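Local coordinates for TPR repeat-containing protein (Cytophaga hutchinsonii, PDB 3U4T) that is of unknown function but, as a tetratricopeptide-repeat protein, probably acts as a helical scaffold that holds other proteins, at residues Y38-R43 / I60-S65; N18-I23 / Y48-Y53; A75-Y80 / Y97-D102; V5-A10 / E24-L29. The protein carries 1 engineered substitution. One frame throughout, in Å; residues are numbered along the deposited sequence.

Interaction 1. Residues Y38-R43 / I60-S65; sequences YIYNRR and IETYFS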
# COMPACT_ATOMS: atom_id res chain seq x y z
N TYR A 38 -12.39 9.38 26.81
CA TYR A 38 -12.45 9.72 25.39
C TYR A 38 -11.66 10.91 24.90
O TYR A 38 -11.74 11.25 23.72
CB TYR A 38 -13.91 9.88 24.97
CG TYR A 38 -14.70 8.62 25.25
CD1 TYR A 38 -14.34 7.42 24.66
CD2 TYR A 38 -15.77 8.63 26.15
CE1 TYR A 38 -15.02 6.23 24.97
CE2 TYR A 38 -16.46 7.45 26.46
CZ TYR A 38 -16.08 6.26 25.87
OH TYR A 38 -16.76 5.10 26.17
N ILE A 39 -10.90 11.56 25.78
CA ILE A 39 -10.08 12.66 25.31
C ILE A 39 -8.73 12.04 24.96
O ILE A 39 -8.02 12.52 24.09
CB ILE A 39 -9.87 13.77 26.40
CG1 ILE A 39 -8.97 13.28 27.54
CG2 ILE A 39 -11.21 14.22 26.93
CD1 ILE A 39 -8.60 14.37 28.53
N TYR A 40 -8.42 10.92 25.62
CA TYR A 40 -7.16 10.24 25.43
C TYR A 40 -7.02 9.46 24.13
O TYR A 40 -5.96 9.52 23.49
CB TYR A 40 -6.88 9.35 26.64
CG TYR A 40 -6.77 10.16 27.92
CD1 TYR A 40 -5.63 10.91 28.19
CD2 TYR A 40 -7.82 10.23 28.82
CE1 TYR A 40 -5.53 11.72 29.32
CE2 TYR A 40 -7.74 11.03 29.97
CZ TYR A 40 -6.59 11.77 30.21
OH TYR A 40 -6.50 12.55 31.35
N ASN A 41 -8.04 8.73 23.70
CA ASN A 41 -7.89 7.98 22.46
C ASN A 41 -7.84 8.93 21.26
O ASN A 41 -7.26 8.60 20.24
CB ASN A 41 -9.00 6.94 22.28
CG ASN A 41 -10.38 7.55 22.13
OD1 ASN A 41 -10.68 8.59 22.72
ND2 ASN A 41 -11.24 6.90 21.37
N ARG A 42 -8.44 10.10 21.41
CA ARG A 42 -8.46 11.09 20.34
C ARG A 42 -7.14 11.85 20.30
O ARG A 42 -6.60 12.13 19.23
CB ARG A 42 -9.63 12.06 20.54
CG ARG A 42 -10.99 11.43 20.28
CD ARG A 42 -12.13 12.42 20.45
NE ARG A 42 -13.42 11.85 20.08
CZ ARG A 42 -14.00 10.83 20.70
NH1 ARG A 42 -13.42 10.25 21.74
NH2 ARG A 42 -15.18 10.39 20.27
N ARG A 43 -6.61 12.18 21.48
CA ARG A 43 -5.35 12.90 21.54
C ARG A 43 -4.27 11.96 21.05
O ARG A 43 -3.32 12.37 20.38
CB ARG A 43 -5.06 13.35 22.97
CG ARG A 43 -4.01 14.47 23.08
CD ARG A 43 -3.99 15.08 24.48
NE ARG A 43 -3.38 14.20 25.47
CZ ARG A 43 -3.28 14.50 26.77
NH1 ARG A 43 -3.75 15.65 27.24
NH2 ARG A 43 -2.68 13.65 27.59
N ILE A 60 -2.66 6.45 24.24
CA ILE A 60 -3.52 5.31 23.95
C ILE A 60 -3.51 4.34 25.13
O ILE A 60 -4.46 3.58 25.31
CB ILE A 60 -3.07 4.58 22.67
CG1 ILE A 60 -4.19 3.66 22.20
CG2 ILE A 60 -1.81 3.80 22.91
CD1 ILE A 60 -5.46 4.40 21.82
N GLU A 61 -2.46 4.39 25.94
CA GLU A 61 -2.38 3.50 27.09
C GLU A 61 -3.14 4.09 28.27
O GLU A 61 -3.71 3.36 29.08
CB GLU A 61 -0.91 3.21 27.44
CG GLU A 61 -0.17 2.52 26.28
CD GLU A 61 1.25 2.10 26.61
OE1 GLU A 61 1.99 2.89 27.24
OE2 GLU A 61 1.64 0.97 26.22
N THR A 62 -3.17 5.41 28.36
CA THR A 62 -3.91 6.06 29.43
C THR A 62 -5.36 5.76 29.07
O THR A 62 -6.17 5.41 29.93
CB THR A 62 -3.66 7.58 29.42
OG1 THR A 62 -2.33 7.84 29.87
CG2 THR A 62 -4.66 8.29 30.32
N TYR A 63 -5.69 5.90 27.80
CA TYR A 63 -7.04 5.59 27.35
C TYR A 63 -7.49 4.20 27.82
O TYR A 63 -8.52 4.07 28.48
CB TYR A 63 -7.10 5.65 25.83
CG TYR A 63 -8.41 5.18 25.26
CD1 TYR A 63 -9.57 5.93 25.42
CD2 TYR A 63 -8.49 4.00 24.52
CE1 TYR A 63 -10.78 5.53 24.86
CE2 TYR A 63 -9.69 3.59 23.96
CZ TYR A 63 -10.83 4.36 24.14
OH TYR A 63 -12.02 3.97 23.59
N PHE A 64 -6.72 3.16 27.49
CA PHE A 64 -7.08 1.79 27.86
C PHE A 64 -7.05 1.45 29.35
O PHE A 64 -7.57 0.41 29.77
CB PHE A 64 -6.22 0.77 27.10
CG PHE A 64 -6.68 0.53 25.70
CD1 PHE A 64 -7.96 0.05 25.47
CD2 PHE A 64 -5.88 0.84 24.61
CE1 PHE A 64 -8.44 -0.14 24.15
CE2 PHE A 64 -6.33 0.66 23.30
CZ PHE A 64 -7.62 0.18 23.07
N SER A 65 -6.46 2.32 30.16
CA SER A 65 -6.42 2.09 31.59
C SER A 65 -7.61 2.81 32.22
O SER A 65 -7.81 2.76 33.43
CB SER A 65 -5.12 2.66 32.16
OG SER A 65 -5.16 4.08 32.09
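In a helical hairpin of the tetratricopeptide-repeat region, the amide of Asn41 lies flat on the ring of Tyr63, joining the start of helix 40-49 to the last turn of helix 53-64. Asn41 CB stands over the middle of the ring, 3.3 Å from Tyr63 CD1, as a CH-pi contact. The amide continues outward over the same face, its plane only 6° from that of the ring, with Asn41 CG 3.4 Å from Tyr63 CE1. This stacking follows from chi1 of 64°, which sets Asn41 CG between its own backbone N and carbonyl carbon. The polar ends meet in helix 74-86: Asn41 ND2 gives a hydrogen bond to Asp76 OD1, and Tyr63 OH makes a weak one with Asp76 OD2. The two helices run antiparallel, the usual pairing in such repeats, and come near enough here for Tyr40 CB and Tyr63 CB to touch at 3.8 Å. Next to them Thr62 CG2, 3.6 Å from the centroid of the Tyr40 ring, sits over its centre, while Ile39 CG1 covers part of the opposite face. With its CG2 trans to the backbone N (chi1 of OG1 -72°), Thr62 turns its methyl to the ring and leaves OG1 to bond Lys58 O. Tyr63 OH also lies near the plane of the Tyr38 ring, at its edge, 4.0 Å from Tyr38 CE1. With a leucine in place of Tyr63, the Asn41 amide would probably lose the flat surface it rests on and Asp76 OD2 its weak bond from the hydroxyl.

Interaction 2. Residues N18-I23 / Y48-Y53; sequences NYAEAI and YELAKY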
# COMPACT_ATOMS: atom_id res chain seq x y z
N ASN A 18 -7.66 18.98 13.11
CA ASN A 18 -6.78 19.96 13.74
C ASN A 18 -6.04 19.42 14.95
O ASN A 18 -6.13 19.96 16.06
CB ASN A 18 -7.59 21.19 14.10
CG ASN A 18 -8.27 21.81 12.89
OD1 ASN A 18 -9.50 21.95 12.83
ND2 ASN A 18 -7.47 22.19 11.90
N TYR A 19 -5.29 18.37 14.69
CA TYR A 19 -4.54 17.68 15.71
C TYR A 19 -3.85 18.58 16.73
O TYR A 19 -4.14 18.48 17.91
CB TYR A 19 -3.53 16.75 15.04
CG TYR A 19 -4.19 15.90 13.98
CD1 TYR A 19 -5.24 15.03 14.31
CD2 TYR A 19 -3.79 15.99 12.64
CE1 TYR A 19 -5.88 14.27 13.34
CE2 TYR A 19 -4.43 15.23 11.66
CZ TYR A 19 -5.47 14.37 12.02
OH TYR A 19 -6.09 13.61 11.06
N ALA A 20 -2.96 19.45 16.27
CA ALA A 20 -2.25 20.32 17.21
C ALA A 20 -3.19 21.21 18.00
O ALA A 20 -2.90 21.58 19.14
CB ALA A 20 -1.22 21.17 16.47
N GLU A 21 -4.32 21.55 17.37
CA GLU A 21 -5.32 22.39 18.02
C GLU A 21 -6.16 21.56 18.96
O GLU A 21 -6.42 21.96 20.09
CB GLU A 21 -6.26 23.02 16.99
CG GLU A 21 -5.69 24.20 16.25
CD GLU A 21 -4.73 23.78 15.17
OE1 GLU A 21 -5.09 22.86 14.40
OE2 GLU A 21 -3.63 24.36 15.10
N ALA A 22 -6.61 20.41 18.48
CA ALA A 22 -7.42 19.53 19.30
C ALA A 22 -6.58 19.17 20.52
O ALA A 22 -7.09 19.02 21.62
CB ALA A 22 -7.78 18.28 18.51
N ILE A 23 -5.27 19.06 20.31
CA ILE A 23 -4.34 18.73 21.38
C ILE A 23 -4.29 19.80 22.47
O ILE A 23 -4.24 19.48 23.66
CB ILE A 23 -2.93 18.49 20.81
CG1 ILE A 23 -2.94 17.22 19.96
CG2 ILE A 23 -1.90 18.37 21.94
CD1 ILE A 23 -1.69 16.97 19.20
N TYR A 48 -0.34 10.75 16.96
CA TYR A 48 0.09 9.76 15.97
C TYR A 48 0.18 10.35 14.56
O TYR A 48 1.10 10.04 13.81
CB TYR A 48 -0.88 8.58 15.97
CG TYR A 48 -0.67 7.63 14.82
CD1 TYR A 48 0.31 6.64 14.88
CD2 TYR A 48 -1.43 7.74 13.66
CE1 TYR A 48 0.52 5.78 13.81
CE2 TYR A 48 -1.22 6.89 12.58
CZ TYR A 48 -0.24 5.92 12.66
OH TYR A 48 -0.03 5.08 11.58
N GLU A 49 -0.79 11.19 14.18
CA GLU A 49 -0.80 11.79 12.85
C GLU A 49 0.30 12.86 12.75
O GLU A 49 0.79 13.16 11.67
CB GLU A 49 -2.17 12.41 12.54
CG GLU A 49 -3.34 11.41 12.50
CD GLU A 49 -3.27 10.44 11.34
OE1 GLU A 49 -2.51 10.69 10.38
OE2 GLU A 49 -4.00 9.42 11.37
N LEU A 50 0.69 13.42 13.90
CA LEU A 50 1.76 14.42 13.96
C LEU A 50 3.09 13.71 14.25
O LEU A 50 4.06 14.34 14.66
CB LEU A 50 1.51 15.45 15.06
CG LEU A 50 0.36 16.45 14.90
CD1 LEU A 50 0.40 17.48 16.03
CD2 LEU A 50 0.47 17.14 13.56
N ALA A 51 3.10 12.39 14.05
CA ALA A 51 4.30 11.58 14.25
C ALA A 51 5.04 11.71 15.59
O ALA A 51 6.26 11.58 15.64
CB ALA A 51 5.27 11.81 13.09
N LYS A 52 4.30 11.99 16.66
CA LYS A 52 4.89 12.06 18.00
C LYS A 52 4.37 10.74 18.53
O LYS A 52 3.26 10.65 19.05
CB LYS A 52 4.29 13.22 18.80
CG LYS A 52 4.37 14.59 18.13
CD LYS A 52 5.68 15.34 18.43
CE LYS A 52 5.63 16.74 17.83
NZ LYS A 52 6.70 17.66 18.32
N TYR A 53 5.16 9.69 18.37
CA TYR A 53 4.74 8.36 18.78
C TYR A 53 4.88 8.01 20.25
O TYR A 53 4.15 7.15 20.74
CB TYR A 53 5.45 7.31 17.91
CG TYR A 53 5.26 7.57 16.42
CD1 TYR A 53 3.98 7.67 15.87
CD2 TYR A 53 6.35 7.72 15.57
CE1 TYR A 53 3.79 7.92 14.50
CE2 TYR A 53 6.18 7.97 14.21
CZ TYR A 53 4.90 8.07 13.68
OH TYR A 53 4.72 8.31 12.33
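Tyr19 and Leu50 meet in a mostly apolar surface contact, where the first turn of helix 19-31 lies against the end of helix 40-49. Leu50 is the first residue past that end, and a Schellman motif with Ala51 as its C-prime residue closes the helix, Lys52 N facing Tyr47 O. Leu50 reaches over the first turn: its CG is 3.9 Å from Tyr19 CB, and its CD1 is 4.1 Å from Ala20 CB. That same CD1 meets Ile23 CD1 tip to tip at 3.8 Å. Glu49 approaches the Tyr19 ring from above one face, its CB 3.8 Å from the ring centroid in a CH-pi contact and its CG 3.7 Å from Tyr19 CZ. A bend at chi2 (-68°) folds the Glu49 chain over the ring and lays CB and CG on it. An alanine at Tyr19 is likely to strip the Glu49 methylenes of their aromatic support and uncover one flank of Leu50. Around the contact, Tyr19, Ala22 and Ile23 pack on Cys46 of helix 40-49, Asn18 and Glu21 touch Leu13 of helix 6-14, and Tyr48 turns to Lys82, Ile83 and Lys86 of helix 74-86.

Interaction 3. Residues A75-Y80 / Y97-D102; sequences ADFEYY and YQAAVD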
# COMPACT_ATOMS: atom_id res chain seq x y z
N ALA A 75 -11.63 0.65 16.29
CA ALA A 75 -10.68 1.69 15.93
C ALA A 75 -9.60 1.91 16.97
O ALA A 75 -8.44 2.13 16.63
CB ALA A 75 -11.43 2.99 15.68
N ASP A 76 -9.97 1.88 18.25
CA ASP A 76 -8.99 2.09 19.30
C ASP A 76 -7.88 1.05 19.27
O ASP A 76 -6.70 1.38 19.43
CB ASP A 76 -9.68 2.08 20.66
CG ASP A 76 -10.87 2.99 20.69
OD1 ASP A 76 -10.71 4.17 20.28
OD2 ASP A 76 -11.96 2.53 21.12
N PHE A 77 -8.26 -0.21 19.07
CA PHE A 77 -7.25 -1.28 19.01
C PHE A 77 -6.38 -1.07 17.77
O PHE A 77 -5.15 -1.24 17.82
CB PHE A 77 -7.93 -2.65 18.94
CG PHE A 77 -8.60 -3.05 20.21
CD1 PHE A 77 -7.89 -3.74 21.20
CD2 PHE A 77 -9.92 -2.69 20.46
CE1 PHE A 77 -8.50 -4.07 22.42
CE2 PHE A 77 -10.54 -3.02 21.67
CZ PHE A 77 -9.83 -3.71 22.65
N GLU A 78 -7.01 -0.68 16.67
CA GLU A 78 -6.30 -0.42 15.42
C GLU A 78 -5.18 0.60 15.64
O GLU A 78 -4.03 0.34 15.29
CB GLU A 78 -7.27 0.09 14.36
CG GLU A 78 -6.61 0.76 13.18
CD GLU A 78 -7.62 1.24 12.16
OE1 GLU A 78 -8.72 1.69 12.57
OE2 GLU A 78 -7.31 1.18 10.96
N TYR A 79 -5.51 1.75 16.22
CA TYR A 79 -4.51 2.77 16.47
C TYR A 79 -3.50 2.37 17.53
O TYR A 79 -2.38 2.86 17.54
CB TYR A 79 -5.18 4.10 16.84
CG TYR A 79 -5.65 4.84 15.61
CD1 TYR A 79 -6.94 4.66 15.11
CD2 TYR A 79 -4.76 5.62 14.88
CE1 TYR A 79 -7.31 5.23 13.91
CE2 TYR A 79 -5.12 6.18 13.67
CZ TYR A 79 -6.39 5.98 13.19
OH TYR A 79 -6.72 6.51 11.97
N TYR A 80 -3.88 1.45 18.42
CA TYR A 80 -2.95 1.01 19.43
C TYR A 80 -1.84 0.30 18.67
O TYR A 80 -0.66 0.55 18.90
CB TYR A 80 -3.62 0.04 20.41
CG TYR A 80 -2.77 -0.26 21.63
CD1 TYR A 80 -1.64 0.50 21.92
CD2 TYR A 80 -3.12 -1.29 22.51
CE1 TYR A 80 -0.87 0.24 23.07
CE2 TYR A 80 -2.36 -1.55 23.65
CZ TYR A 80 -1.24 -0.78 23.92
OH TYR A 80 -0.47 -1.06 25.02
N TYR A 97 -3.85 -5.57 16.09
CA TYR A 97 -4.52 -5.60 14.79
C TYR A 97 -5.51 -6.74 14.80
O TYR A 97 -6.61 -6.63 14.26
CB TYR A 97 -3.55 -5.81 13.62
CG TYR A 97 -2.64 -4.63 13.33
CD1 TYR A 97 -3.07 -3.32 13.54
CD2 TYR A 97 -1.36 -4.83 12.82
CE1 TYR A 97 -2.24 -2.22 13.25
CE2 TYR A 97 -0.52 -3.74 12.53
CZ TYR A 97 -0.98 -2.44 12.75
OH TYR A 97 -0.17 -1.37 12.46
N GLN A 98 -5.12 -7.84 15.43
CA GLN A 98 -5.98 -9.00 15.51
C GLN A 98 -7.15 -8.67 16.40
O GLN A 98 -8.30 -8.89 16.04
CB GLN A 98 -5.22 -10.18 16.07
CG GLN A 98 -6.08 -11.41 16.26
CD GLN A 98 -6.71 -11.90 14.96
OE1 GLN A 98 -6.01 -12.34 14.05
NE2 GLN A 98 -8.03 -11.81 14.87
N ALA A 99 -6.86 -8.10 17.56
CA ALA A 99 -7.91 -7.74 18.49
C ALA A 99 -8.99 -6.87 17.84
O ALA A 99 -10.18 -7.05 18.08
CB ALA A 99 -7.31 -7.00 19.67
N ALA A 100 -8.56 -5.94 16.99
CA ALA A 100 -9.47 -5.01 16.32
C ALA A 100 -10.46 -5.68 15.38
O ALA A 100 -11.61 -5.26 15.28
CB ALA A 100 -8.68 -3.96 15.57
N VAL A 101 -10.02 -6.72 14.68
CA VAL A 101 -10.91 -7.42 13.78
C VAL A 101 -11.79 -8.38 14.59
O VAL A 101 -12.87 -8.77 14.14
CB VAL A 101 -10.11 -8.17 12.68
CG1 VAL A 101 -9.23 -9.24 13.30
CG2 VAL A 101 -11.08 -8.77 11.67
N ASP A 102 -11.33 -8.73 15.79
CA ASP A 102 -12.10 -9.60 16.69
C ASP A 102 -13.27 -8.80 17.27
O ASP A 102 -14.33 -9.35 17.55
CB ASP A 102 -11.23 -10.11 17.86
CG ASP A 102 -10.33 -11.26 17.46
OD1 ASP A 102 -10.65 -11.95 16.46
OD2 ASP A 102 -9.31 -11.50 18.17
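Phe77 and Ala100 supply the apolar core of this pairing between helix 74-86 and helix 90-103. Phe77 CB rests on Ala100 CB at 3.7 Å, and the ring continues past it to Ala99, whose CB lies 3.6 Å from Phe77 CD1 and meets the ring obliquely. With CG trans to its carbonyl carbon (chi1 -71°), Phe77 lays its ring beside the neighbouring helix rather than driving it between the two backbones. With the small Ala99 and Ala100 facing Phe77, the segment axes can approach to 7.7 Å at 169°, a nearly antiparallel helical hairpin of the kind from which tetratricopeptide-type solenoids are built.

Side chains also meet backbone. Ala100 CB comes to 3.8 Å from Glu78 N, and Tyr97 brings a ring edge to the carbonyl of Glu78, with Tyr97 CE1 3.7 Å from Glu78 O and that oxygen near the ring plane.

Among the polar groups, Ser74 OG, just before 75-80 on the same helix, bonds Ala100 O, a polar tie between the two helices. Glu78 OE2 turns away to a salt bridge with Arg107, and Gln98 NE2 makes a weak bond of 3.1 Å to Asp102 OD1 within its own helix.

Met110 of helix 109-120 packs against Glu78, Tyr97 and Ala100, whereas Phe64 of helix 53-64 meets the rings of Phe77 and Tyr80, placing the hairpin between the preceding and following helices.

Interaction 4. Residues V5-A10 / E24-L29; sequences VEFRYA and EVFNKL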
# COMPACT_ATOMS: atom_id res chain seq x y z
N VAL A 5 -19.36 20.85 26.58
CA VAL A 5 -19.41 21.53 25.23
C VAL A 5 -18.01 21.64 24.70
O VAL A 5 -17.77 21.46 23.50
CB VAL A 5 -19.97 22.95 25.33
CG1 VAL A 5 -21.47 22.87 25.59
CG2 VAL A 5 -19.27 23.70 26.47
N GLU A 6 -17.09 21.95 25.62
CA GLU A 6 -15.70 22.12 25.28
C GLU A 6 -15.15 20.86 24.64
O GLU A 6 -14.49 20.92 23.58
CB GLU A 6 -14.95 22.43 26.55
CG GLU A 6 -13.58 22.94 26.33
CD GLU A 6 -13.04 23.47 27.62
OE1 GLU A 6 -13.86 23.94 28.45
OE2 GLU A 6 -11.80 23.46 27.81
N PHE A 7 -15.40 19.73 25.29
CA PHE A 7 -14.93 18.46 24.76
C PHE A 7 -15.51 18.35 23.36
O PHE A 7 -14.84 17.87 22.44
CB PHE A 7 -15.48 17.29 25.54
CG PHE A 7 -15.30 15.98 24.83
CD1 PHE A 7 -14.05 15.37 24.80
CD2 PHE A 7 -16.37 15.37 24.16
CE1 PHE A 7 -13.86 14.17 24.12
CE2 PHE A 7 -16.19 14.17 23.49
CZ PHE A 7 -14.94 13.57 23.47
N ARG A 8 -16.76 18.77 23.22
CA ARG A 8 -17.40 18.69 21.92
C ARG A 8 -16.72 19.57 20.88
O ARG A 8 -16.85 19.33 19.67
CB ARG A 8 -18.89 18.99 22.04
CG ARG A 8 -19.63 17.83 22.67
CD ARG A 8 -21.12 18.03 22.93
NE ARG A 8 -21.64 16.79 23.49
CZ ARG A 8 -22.90 16.55 23.84
NH1 ARG A 8 -23.84 17.48 23.71
NH2 ARG A 8 -23.22 15.36 24.34
N TYR A 9 -15.97 20.57 21.35
CA TYR A 9 -15.24 21.46 20.46
C TYR A 9 -14.03 20.71 19.94
O TYR A 9 -13.78 20.63 18.74
CB TYR A 9 -14.77 22.72 21.19
CG TYR A 9 -13.89 23.59 20.34
CD1 TYR A 9 -12.62 23.96 20.78
CD2 TYR A 9 -14.32 24.04 19.09
CE1 TYR A 9 -11.79 24.76 20.00
CE2 TYR A 9 -13.51 24.84 18.30
CZ TYR A 9 -12.24 25.19 18.77
OH TYR A 9 -11.40 25.96 18.00
N ALA A 10 -13.26 20.16 20.88
CA ALA A 10 -12.07 19.40 20.55
C ALA A 10 -12.43 18.30 19.55
O ALA A 10 -11.69 18.06 18.60
CB ALA A 10 -11.50 18.78 21.82
N GLU A 24 -4.32 21.06 22.06
CA GLU A 24 -4.28 22.17 23.01
C GLU A 24 -5.45 22.11 24.00
O GLU A 24 -5.25 22.22 25.21
CB GLU A 24 -4.30 23.50 22.25
CG GLU A 24 -3.23 23.63 21.18
CD GLU A 24 -1.82 23.49 21.73
OE1 GLU A 24 -1.39 24.37 22.50
OE2 GLU A 24 -1.14 22.50 21.38
N VAL A 25 -6.66 21.92 23.48
CA VAL A 25 -7.85 21.85 24.32
C VAL A 25 -7.91 20.58 25.17
O VAL A 25 -8.32 20.62 26.33
CB VAL A 25 -9.17 22.00 23.46
CG1 VAL A 25 -8.96 21.43 22.09
CG2 VAL A 25 -10.34 21.32 24.15
N PHE A 26 -7.48 19.46 24.60
CA PHE A 26 -7.48 18.21 25.35
C PHE A 26 -6.54 18.35 26.54
O PHE A 26 -6.83 17.86 27.63
CB PHE A 26 -7.04 17.03 24.46
CG PHE A 26 -8.11 16.52 23.52
CD1 PHE A 26 -9.40 16.26 23.97
CD2 PHE A 26 -7.81 16.26 22.18
CE1 PHE A 26 -10.36 15.75 23.12
CE2 PHE A 26 -8.77 15.74 21.32
CZ PHE A 26 -10.04 15.49 21.79
N ASN A 27 -5.41 19.03 26.32
CA ASN A 27 -4.39 19.23 27.36
C ASN A 27 -4.88 20.07 28.54
O ASN A 27 -4.44 19.86 29.68
CB ASN A 27 -3.15 19.89 26.74
CG ASN A 27 -2.14 18.87 26.22
OD1 ASN A 27 -1.36 18.30 26.99
ND2 ASN A 27 -2.14 18.65 24.91
N LYS A 28 -5.77 21.02 28.29
CA LYS A 28 -6.30 21.83 29.37
C LYS A 28 -7.39 21.00 30.03
O LYS A 28 -7.50 20.96 31.26
CB LYS A 28 -6.88 23.14 28.82
CG LYS A 28 -7.43 24.05 29.91
CD LYS A 28 -7.59 25.48 29.42
CE LYS A 28 -7.97 26.41 30.56
NZ LYS A 28 -7.34 27.75 30.41
N LEU A 29 -8.16 20.33 29.18
CA LEU A 29 -9.24 19.46 29.63
C LEU A 29 -8.72 18.46 30.67
O LEU A 29 -9.40 18.17 31.66
CB LEU A 29 -9.82 18.72 28.43
CG LEU A 29 -11.32 18.88 28.15
CD1 LEU A 29 -11.73 20.34 28.26
CD2 LEU A 29 -11.62 18.34 26.76
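Glu6 O, which Val25 CG2 approaches at the contact, is gripped by two backbone donors of its own first helical turn, Tyr9 N at 2.7 Å and Ala10 N at 3.1 Å. From that turn helix 6-14 packs against helix 19-31; the segment axes pass 9.4 Å apart at 148°, so this antiparallel pair is clearly splayed. Ala10 is the small residue at the centre. Its CB lies over one face of the Phe26 ring, offset toward the rim, 3.8 Å from the centroid in a CH-pi contact, and on another side it touches Val25 CG2 at 3.6 Å. The Phe7 and Phe26 rings meet at their CE1 atoms, 4.0 Å apart, with Phe7 CE1 near the plane of Phe26. Leu29 uses its two methyls differently. CD2 reaches the edge of the Phe7 ring, while CD1 presses on the carboxylate of Glu6, 3.2 Å from Glu6 OE2, as the two side chains slide past each other in opposite directions. CG trans to the backbone N (chi1 -167°) and an extended chain carry the Glu6 carboxylate out over Leu29. Phe7 and Phe26 are both covered further by Ile39, and Phe26 by Arg42 and Arg43 of helix 40-49. The pairing thus rests on shape and apolar burial, with charge probably adding little: Glu6 OE2 and Lys28 NZ remain 6.7 Å apart, and the ion pair of Glu6 OE1 with Lys32 is long and weak.

Overall arrangement
All four interactions pair successive helices; 1, 3 and 4 are partly buried, whereas interaction 2 is a surface contact. Helix 19-31 serves interactions 2 and 4, and helix 40-49 serves 1 and 2; the segments of 2 alternate along the chain with those of 1 and of 4. Interaction 4 touches interaction 1 through Phe26 against Ile39, and interaction 1 joins interaction 3 through Asp76, the polar link in an otherwise largely apolar series. Chemistry varies with place: aromatic faces and a stacked amide in 1, aliphatic chains over a tyrosine in 2, alanines allowing close helices in 3, phenylalanines in the wider 4. Interactions 3 and 4 do not touch, their nearest atoms being about 11 Å apart.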